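PDB 7BVE: integral membrane indolylacetylinositol arabinosyltransferase EmbC from Mycolicibacterium smegmatis, which probably transfers arabinosyl units during assembly of the mycobacterial cell-wall arabinan, and is captured here with the drug ethambutol bound. Local coordinates for residues 601-605 and 670-676; 742-746 and 824-830; 860-866 and 940-946. All coordinates share one frame; numbering follows the deposited sequence.

Contact 1 belongs to the membrane part, whereas contacts 2 and 3 belong together in the C-terminal domain. The centre of contact 1 lies about 81 Å from that of contact 2 and about 73 Å from that of contact 3. Contacts 2 and 3 have centres about 11 Å apart and share a seam: the loop 742-746 runs beside 940-946, and Gly745 O is 2.7 Å from Ile945 N, a probable hydrogen bond. Arg944 of contact 3 also reaches Ala742 of contact 2. None of the three contributes a residue to the ethambutol pocket, and the side chain of Leu940 in contact 3 is about 14 Å from a bound calcium ion.

Contact 1. Residues 601-605 and 670-676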
# COMPACT_ATOMS: atom_id res chain seq x y z
N SER A 601 20.48 31.27 17.31
CA SER A 601 21.34 31.23 16.14
C SER A 601 20.50 31.21 14.88
O SER A 601 19.55 30.43 14.78
CB SER A 601 22.24 30.00 16.17
OG SER A 601 21.47 28.84 15.95
N ARG A 602 20.87 32.03 13.91
CA ARG A 602 20.10 32.11 12.68
C ARG A 602 20.37 30.95 11.74
O ARG A 602 19.60 30.74 10.79
CB ARG A 602 20.38 33.45 11.99
CG ARG A 602 21.78 33.61 11.53
CD ARG A 602 22.04 35.03 11.06
NE ARG A 602 21.11 35.42 10.01
CZ ARG A 602 21.04 36.64 9.49
NH1 ARG A 602 21.89 37.58 9.89
NH2 ARG A 602 20.15 36.92 8.55
N ARG A 603 21.43 30.18 11.99
CA ARG A 603 21.64 28.90 11.32
C ARG A 603 20.48 27.95 11.58
O ARG A 603 19.92 27.35 10.65
CB ARG A 603 22.97 28.31 11.82
CG ARG A 603 23.58 27.14 11.06
CD ARG A 603 23.19 25.79 11.61
NE ARG A 603 23.39 25.68 13.05
CZ ARG A 603 24.54 25.39 13.64
NH1 ARG A 603 24.60 25.32 14.96
NH2 ARG A 603 25.62 25.17 12.92
N ASN A 604 20.07 27.85 12.85
CA ASN A 604 18.99 26.94 13.22
C ASN A 604 17.64 27.43 12.70
O ASN A 604 16.80 26.62 12.29
CB ASN A 604 18.94 26.81 14.74
CG ASN A 604 20.13 26.10 15.30
OD1 ASN A 604 20.62 25.13 14.73
ND2 ASN A 604 20.61 26.57 16.43
N ARG A 605 17.44 28.75 12.68
CA ARG A 605 16.19 29.29 12.17
C ARG A 605 16.07 29.10 10.66
O ARG A 605 14.98 28.82 10.15
CB ARG A 605 16.08 30.77 12.54
CG ARG A 605 15.90 31.00 14.02
CD ARG A 605 15.39 32.38 14.27
NE ARG A 605 16.36 33.41 13.96
CZ ARG A 605 17.15 33.96 14.87
NH1 ARG A 605 18.01 34.90 14.52
NH2 ARG A 605 17.07 33.60 16.14
N ARG A 670 28.49 34.03 11.32
CA ARG A 670 27.74 35.28 11.35
C ARG A 670 26.44 35.12 12.12
O ARG A 670 25.87 34.02 12.18
CB ARG A 670 27.45 35.78 9.93
CG ARG A 670 28.68 36.08 9.11
CD ARG A 670 29.45 37.25 9.71
NE ARG A 670 28.66 38.48 9.70
CZ ARG A 670 28.93 39.54 10.45
NH1 ARG A 670 28.15 40.62 10.37
NH2 ARG A 670 29.97 39.53 11.27
N ASP A 671 25.98 36.22 12.71
CA ASP A 671 24.72 36.29 13.45
C ASP A 671 23.94 37.52 12.99
O ASP A 671 24.28 38.17 12.00
CB ASP A 671 24.95 36.31 14.96
CG ASP A 671 25.35 34.96 15.51
OD1 ASP A 671 24.94 33.93 14.93
OD2 ASP A 671 26.09 34.92 16.51
N VAL A 672 22.88 37.84 13.73
CA VAL A 672 21.88 38.80 13.28
C VAL A 672 21.67 39.96 14.26
O VAL A 672 21.19 41.02 13.83
CB VAL A 672 20.53 38.09 12.99
CG1 VAL A 672 19.82 37.70 14.28
CG2 VAL A 672 19.62 38.88 12.05
N SER A 673 22.07 39.81 15.52
CA SER A 673 21.62 40.73 16.57
C SER A 673 22.17 42.15 16.49
O SER A 673 21.46 43.07 16.93
CB SER A 673 21.88 40.08 17.95
OG SER A 673 23.24 39.77 18.20
N PRO A 674 23.37 42.44 15.96
CA PRO A 674 23.66 43.84 15.59
C PRO A 674 23.38 44.18 14.13
O PRO A 674 23.79 45.27 13.70
CB PRO A 674 25.16 43.95 15.88
CG PRO A 674 25.68 42.63 15.61
CD PRO A 674 24.63 41.67 16.05
N ASP A 675 22.72 43.31 13.37
CA ASP A 675 22.61 43.48 11.92
C ASP A 675 21.20 43.83 11.45
O ASP A 675 21.02 44.82 10.74
CB ASP A 675 23.11 42.22 11.22
CG ASP A 675 23.26 42.40 9.72
OD1 ASP A 675 24.20 43.10 9.30
OD2 ASP A 675 22.45 41.84 8.96
N ARG A 676 20.20 43.03 11.82
CA ARG A 676 18.83 43.22 11.34
C ARG A 676 17.90 43.47 12.51
O ARG A 676 17.36 42.51 13.10
CB ARG A 676 18.37 42.01 10.52
CG ARG A 676 19.16 41.79 9.25
CD ARG A 676 18.70 40.57 8.48
NE ARG A 676 19.52 40.36 7.28
CZ ARG A 676 19.34 39.37 6.42
NH1 ARG A 676 20.14 39.27 5.36
NH2 ARG A 676 18.37 38.49 6.59
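The first turn of helix 602-619 meets the loop that follows helix 647-668, and Arg602 and Val672 make the main contact. Arg602 reaches across to the loop, its chain bent at chi3 (-56°), and its guanidinium comes to rest beside the backbone. NH1 gives a weak hydrogen bond to Asp671 O, 3.2 Å away with an angle of 148° at the hydrogen, and the carbonyl oxygen sits at the edge of the guanidinium, in its plane. One face is taken by Val672, whose CG2 lies 3.4 Å from Arg602 NH1 and toward the rim of the group. The valine's other methyl, CG1, meets the edge of a second guanidinium, 3.3 Å from Arg605 NH1, so Val672 touches two arginines, one with each methyl. Val672 O accepts the backbone N-H groups of both Asp675 and Arg676 and folds the loop back toward the helix. Both of these residues are poorly ordered. Asp675 OD2 lies 4.4 Å from Arg602 NH1, too far for a salt bridge, though its charge may partly offset the arginines. The Arg676 guanidinium stands nearly upright to that of Arg602, planes 79° apart. Arg602 also packs on Phe665, near the end of the helix leading into this loop. A helix start packed against an interhelical loop fits a membrane domain of the GT-C type, and the many arginines are consistent with the positive-inside rule.

Contact 2. Residues 742-746 and 824-830; sequences ANAGM and GLNPATT
Asn826 O is gripped three times by its own loop: by Thr830 N at 3.1 Å, more weakly by Thr829 N at 3.3 Å, and weakly again by the Thr830 hydroxyl, whose OG1 lies 3.4 Å away. The bond from Thr829 closes a type I beta turn over Pro827 and Ala828; the backbone bond from Thr830 extends it by a residue, and the Thr830 hydroxyl adds its weak side-chain bond to the same oxygen. The facing loop has a turn of its own, an inverse gamma turn centred on Gly745. Both loops belong to the C-terminal domain of EmbC, and their meeting joins the connection between strands 736-738 and 748-749 to the one that leads into strand 833-834.

Asn743 stretches its carboxamide to the backbone of Gly824, Leu825 and Asn826. It sits alongside that backbone, close to Gly824 O and Asn826 N. Gly824 itself takes a positive phi of 74°, a backbone shape that suits glycine.

Beside this polar patch lies an apolar one, made by a single branch of Leu825. Its CD2 touches Ala742 CB at 4.1 Å. Arg944 touches the side chains of Met746 and Leu825, and Thr830 packs on Thr941 and Pro942, so both loops also touch 940-946.

Met746 crosses Leu825 at about a right angle. A bend at chi2 (-69°) folds its chain so that the terminal methyl does the touching, with Met746 CE 3.9 Å from Leu825 CD2.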
# COMPACT_ATOMS: atom_id res chain seq x y z
N ALA A 742 -39.36 6.34 -22.38
CA ALA A 742 -38.30 6.51 -23.38
C ALA A 742 -38.78 6.30 -24.80
O ALA A 742 -37.95 6.24 -25.71
CB ALA A 742 -37.14 5.56 -23.09
N ASN A 743 -40.09 6.18 -25.03
CA ASN A 743 -40.65 5.99 -26.36
C ASN A 743 -41.42 7.22 -26.83
O ASN A 743 -42.19 7.13 -27.79
CB ASN A 743 -41.58 4.78 -26.37
CG ASN A 743 -40.87 3.50 -26.02
OD1 ASN A 743 -41.15 2.89 -24.99
ND2 ASN A 743 -39.94 3.10 -26.87
N ALA A 744 -41.23 8.36 -26.17
CA ALA A 744 -42.11 9.50 -26.38
C ALA A 744 -41.64 10.38 -27.54
O ALA A 744 -42.36 10.54 -28.53
CB ALA A 744 -42.22 10.32 -25.09
N GLY A 745 -40.44 10.94 -27.43
CA GLY A 745 -40.02 11.94 -28.39
C GLY A 745 -39.22 11.43 -29.57
O GLY A 745 -38.21 12.04 -29.93
N MET A 746 -39.65 10.33 -30.18
CA MET A 746 -39.00 9.82 -31.38
C MET A 746 -39.32 10.72 -32.56
O MET A 746 -40.48 11.11 -32.76
CB MET A 746 -39.45 8.39 -31.67
CG MET A 746 -38.94 7.35 -30.70
SD MET A 746 -37.18 7.07 -30.85
CE MET A 746 -36.87 6.00 -29.45
N GLY A 824 -36.50 0.48 -21.44
CA GLY A 824 -37.90 0.34 -21.76
C GLY A 824 -38.28 0.74 -23.16
O GLY A 824 -39.36 1.29 -23.38
N LEU A 825 -37.41 0.48 -24.13
CA LEU A 825 -37.70 0.80 -25.52
C LEU A 825 -38.54 -0.32 -26.13
O LEU A 825 -38.24 -1.50 -25.94
CB LEU A 825 -36.41 0.99 -26.30
CG LEU A 825 -35.59 2.23 -26.00
CD1 LEU A 825 -34.24 2.13 -26.67
CD2 LEU A 825 -36.32 3.45 -26.51
N ASN A 826 -39.59 0.06 -26.84
CA ASN A 826 -40.52 -0.90 -27.43
C ASN A 826 -39.87 -1.58 -28.63
O ASN A 826 -39.49 -0.89 -29.59
CB ASN A 826 -41.79 -0.18 -27.85
CG ASN A 826 -42.95 -1.12 -28.10
OD1 ASN A 826 -42.83 -2.33 -27.92
ND2 ASN A 826 -44.07 -0.57 -28.53
N PRO A 827 -39.73 -2.91 -28.63
CA PRO A 827 -39.11 -3.58 -29.79
C PRO A 827 -39.97 -3.55 -31.04
O PRO A 827 -39.44 -3.70 -32.14
CB PRO A 827 -38.91 -5.02 -29.30
CG PRO A 827 -38.94 -4.92 -27.81
CD PRO A 827 -39.92 -3.85 -27.51
N ALA A 828 -41.28 -3.36 -30.90
CA ALA A 828 -42.18 -3.32 -32.05
C ALA A 828 -42.19 -1.98 -32.75
O ALA A 828 -42.89 -1.83 -33.76
CB ALA A 828 -43.60 -3.68 -31.62
N THR A 829 -41.44 -0.98 -32.26
CA THR A 829 -41.45 0.33 -32.89
C THR A 829 -40.03 0.86 -33.10
O THR A 829 -39.82 1.76 -33.92
CB THR A 829 -42.28 1.30 -32.03
OG1 THR A 829 -43.47 0.63 -31.59
CG2 THR A 829 -42.73 2.52 -32.84
N THR A 830 -39.05 0.29 -32.42
CA THR A 830 -37.67 0.77 -32.48
C THR A 830 -36.82 -0.18 -33.31
O THR A 830 -36.59 -1.33 -32.88
CB THR A 830 -37.10 0.94 -31.08
OG1 THR A 830 -37.83 1.96 -30.39
CG2 THR A 830 -35.63 1.33 -31.12

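Contact 3. Residues 860-866 and 940-946; sequences GPLLVVS and LTPPRIP
The guanidinium of Arg944 meets Val864 at its edge: Val864 CG1 lies near the guanidinium plane, 3.4 Å from Arg944 NH1. Ser866 OG comes at it obliquely, 3.6 Å from the same NH1. The two side chains Val864 and Arg944 run side by side and point the same way. Arg944 leaves its backbone with CG anti to N (chi1 -178°), and a bend at chi3 then turns the group along the strand toward Ser866. Asn908 ties this corner together, since its OD1 is hydrogen-bonded to Ser866 OG and more weakly to Arg944 NH1; Glu739 adds a long ion pair to the same nitrogen. The puckered ring of Pro946 crosses Val864 at about a right angle, with Pro946 CG 3.7 Å from Val864 CG2.

Beneath these side chains, 860-866 and 940-946 run antiparallel and make a single bridge, the hydrogen-bonded pair Val864 and Arg944. Val864 N donates to Arg944 O at 2.7 Å, almost straight at 177°. At one end Thr941 N gives a weak bond to Ser866 O, 3.4 Å away. Strand 862-867 also pairs through Leu863 and Val865 with strand 907-912, so it is flanked on both edges in a mostly antiparallel beta domain that sequence places in the galactose-binding-like clan.

Side chains alternate between two faces. Val864 lies, with Arg944 and Pro946, on the face toward Tyr1028. Leu863 and Val865 lie on the other, toward Ile923 and Leu925 of strand 922-928. There Leu863 CD1 packs obliquely on Ile945 CG1 at 3.7 Å, and Val865 CG1 rests 3.8 Å from Pro943 CA.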
# COMPACT_ATOMS: atom_id res chain seq x y z
N GLY A 860 -37.06 19.79 -26.32
CA GLY A 860 -36.23 19.73 -25.15
C GLY A 860 -34.82 20.20 -25.43
O GLY A 860 -34.46 20.54 -26.56
N PRO A 861 -33.99 20.22 -24.41
CA PRO A 861 -32.62 20.72 -24.58
C PRO A 861 -31.64 19.70 -25.13
O PRO A 861 -30.45 20.00 -25.23
CB PRO A 861 -32.25 21.13 -23.15
CG PRO A 861 -33.04 20.22 -22.30
CD PRO A 861 -34.33 19.99 -22.99
N LEU A 862 -32.12 18.51 -25.50
CA LEU A 862 -31.23 17.41 -25.84
C LEU A 862 -31.73 16.68 -27.07
O LEU A 862 -32.95 16.56 -27.26
CB LEU A 862 -31.09 16.43 -24.69
CG LEU A 862 -30.22 16.81 -23.51
CD1 LEU A 862 -30.34 15.74 -22.48
CD2 LEU A 862 -28.78 16.94 -23.94
N LEU A 863 -30.80 16.19 -27.88
CA LEU A 863 -31.06 15.21 -28.92
C LEU A 863 -30.29 13.95 -28.56
O LEU A 863 -29.07 14.00 -28.40
CB LEU A 863 -30.62 15.75 -30.27
CG LEU A 863 -30.80 14.91 -31.53
CD1 LEU A 863 -32.25 14.72 -31.85
CD2 LEU A 863 -30.09 15.60 -32.66
N VAL A 864 -31.00 12.83 -28.42
CA VAL A 864 -30.41 11.63 -27.85
C VAL A 864 -30.56 10.47 -28.83
O VAL A 864 -31.65 10.23 -29.36
CB VAL A 864 -31.04 11.26 -26.49
CG1 VAL A 864 -30.35 10.07 -25.89
CG2 VAL A 864 -30.97 12.40 -25.52
N VAL A 865 -29.46 9.75 -29.08
CA VAL A 865 -29.50 8.42 -29.67
C VAL A 865 -28.91 7.46 -28.65
O VAL A 865 -28.12 7.85 -27.80
CB VAL A 865 -28.75 8.33 -31.02
CG1 VAL A 865 -29.29 9.33 -32.00
CG2 VAL A 865 -27.26 8.51 -30.84
N SER A 866 -29.34 6.20 -28.72
CA SER A 866 -28.81 5.16 -27.86
C SER A 866 -27.83 4.31 -28.65
O SER A 866 -28.04 4.05 -29.84
CB SER A 866 -29.93 4.28 -27.31
OG SER A 866 -30.84 5.04 -26.54
N LEU A 940 -26.94 0.81 -33.10
CA LEU A 940 -27.56 2.17 -33.18
C LEU A 940 -29.08 2.13 -33.23
O LEU A 940 -29.64 1.21 -33.86
CB LEU A 940 -27.00 2.87 -34.43
CG LEU A 940 -27.47 4.31 -34.64
CD1 LEU A 940 -27.11 5.17 -33.44
CD2 LEU A 940 -26.88 4.89 -35.91
N THR A 941 -29.72 3.13 -32.61
CA THR A 941 -31.20 3.22 -32.65
C THR A 941 -31.60 4.57 -33.24
O THR A 941 -30.76 5.41 -33.37
CB THR A 941 -31.78 3.00 -31.25
OG1 THR A 941 -31.01 1.98 -30.64
CG2 THR A 941 -33.21 2.54 -31.30
N PRO A 942 -32.84 4.83 -33.66
CA PRO A 942 -33.15 6.12 -34.25
C PRO A 942 -33.14 7.33 -33.29
O PRO A 942 -33.20 7.12 -32.13
CB PRO A 942 -34.50 5.86 -34.90
CG PRO A 942 -35.10 4.79 -34.07
CD PRO A 942 -33.96 3.93 -33.60
N PRO A 943 -32.98 8.58 -33.77
CA PRO A 943 -32.94 9.79 -32.97
C PRO A 943 -34.21 10.09 -32.17
O PRO A 943 -35.26 9.85 -32.64
CB PRO A 943 -32.97 10.91 -33.98
CG PRO A 943 -32.25 10.32 -35.11
CD PRO A 943 -32.80 8.91 -35.16
N ARG A 944 -34.02 10.86 -31.12
CA ARG A 944 -35.03 11.09 -30.11
C ARG A 944 -34.77 12.43 -29.44
O ARG A 944 -33.63 12.75 -29.12
CB ARG A 944 -34.97 9.95 -29.09
CG ARG A 944 -35.97 9.98 -27.99
CD ARG A 944 -35.77 8.77 -27.11
NE ARG A 944 -34.47 8.79 -26.46
CZ ARG A 944 -33.95 7.76 -25.81
NH1 ARG A 944 -32.77 7.84 -25.23
NH2 ARG A 944 -34.62 6.63 -25.74
N ILE A 945 -35.83 13.22 -29.27
CA ILE A 945 -35.76 14.39 -28.41
C ILE A 945 -36.57 14.09 -27.15
O ILE A 945 -37.81 14.06 -27.20
CB ILE A 945 -36.26 15.66 -29.10
CG1 ILE A 945 -35.30 16.05 -30.22
CG2 ILE A 945 -36.32 16.81 -28.13
CD1 ILE A 945 -35.79 17.19 -31.05
N PRO A 946 -35.92 13.83 -26.03
CA PRO A 946 -36.63 13.39 -24.83
C PRO A 946 -37.43 14.50 -24.17
O PRO A 946 -37.08 15.68 -24.26
CB PRO A 946 -35.51 12.91 -23.92
CG PRO A 946 -34.32 13.60 -24.39
CD PRO A 946 -34.47 13.71 -25.86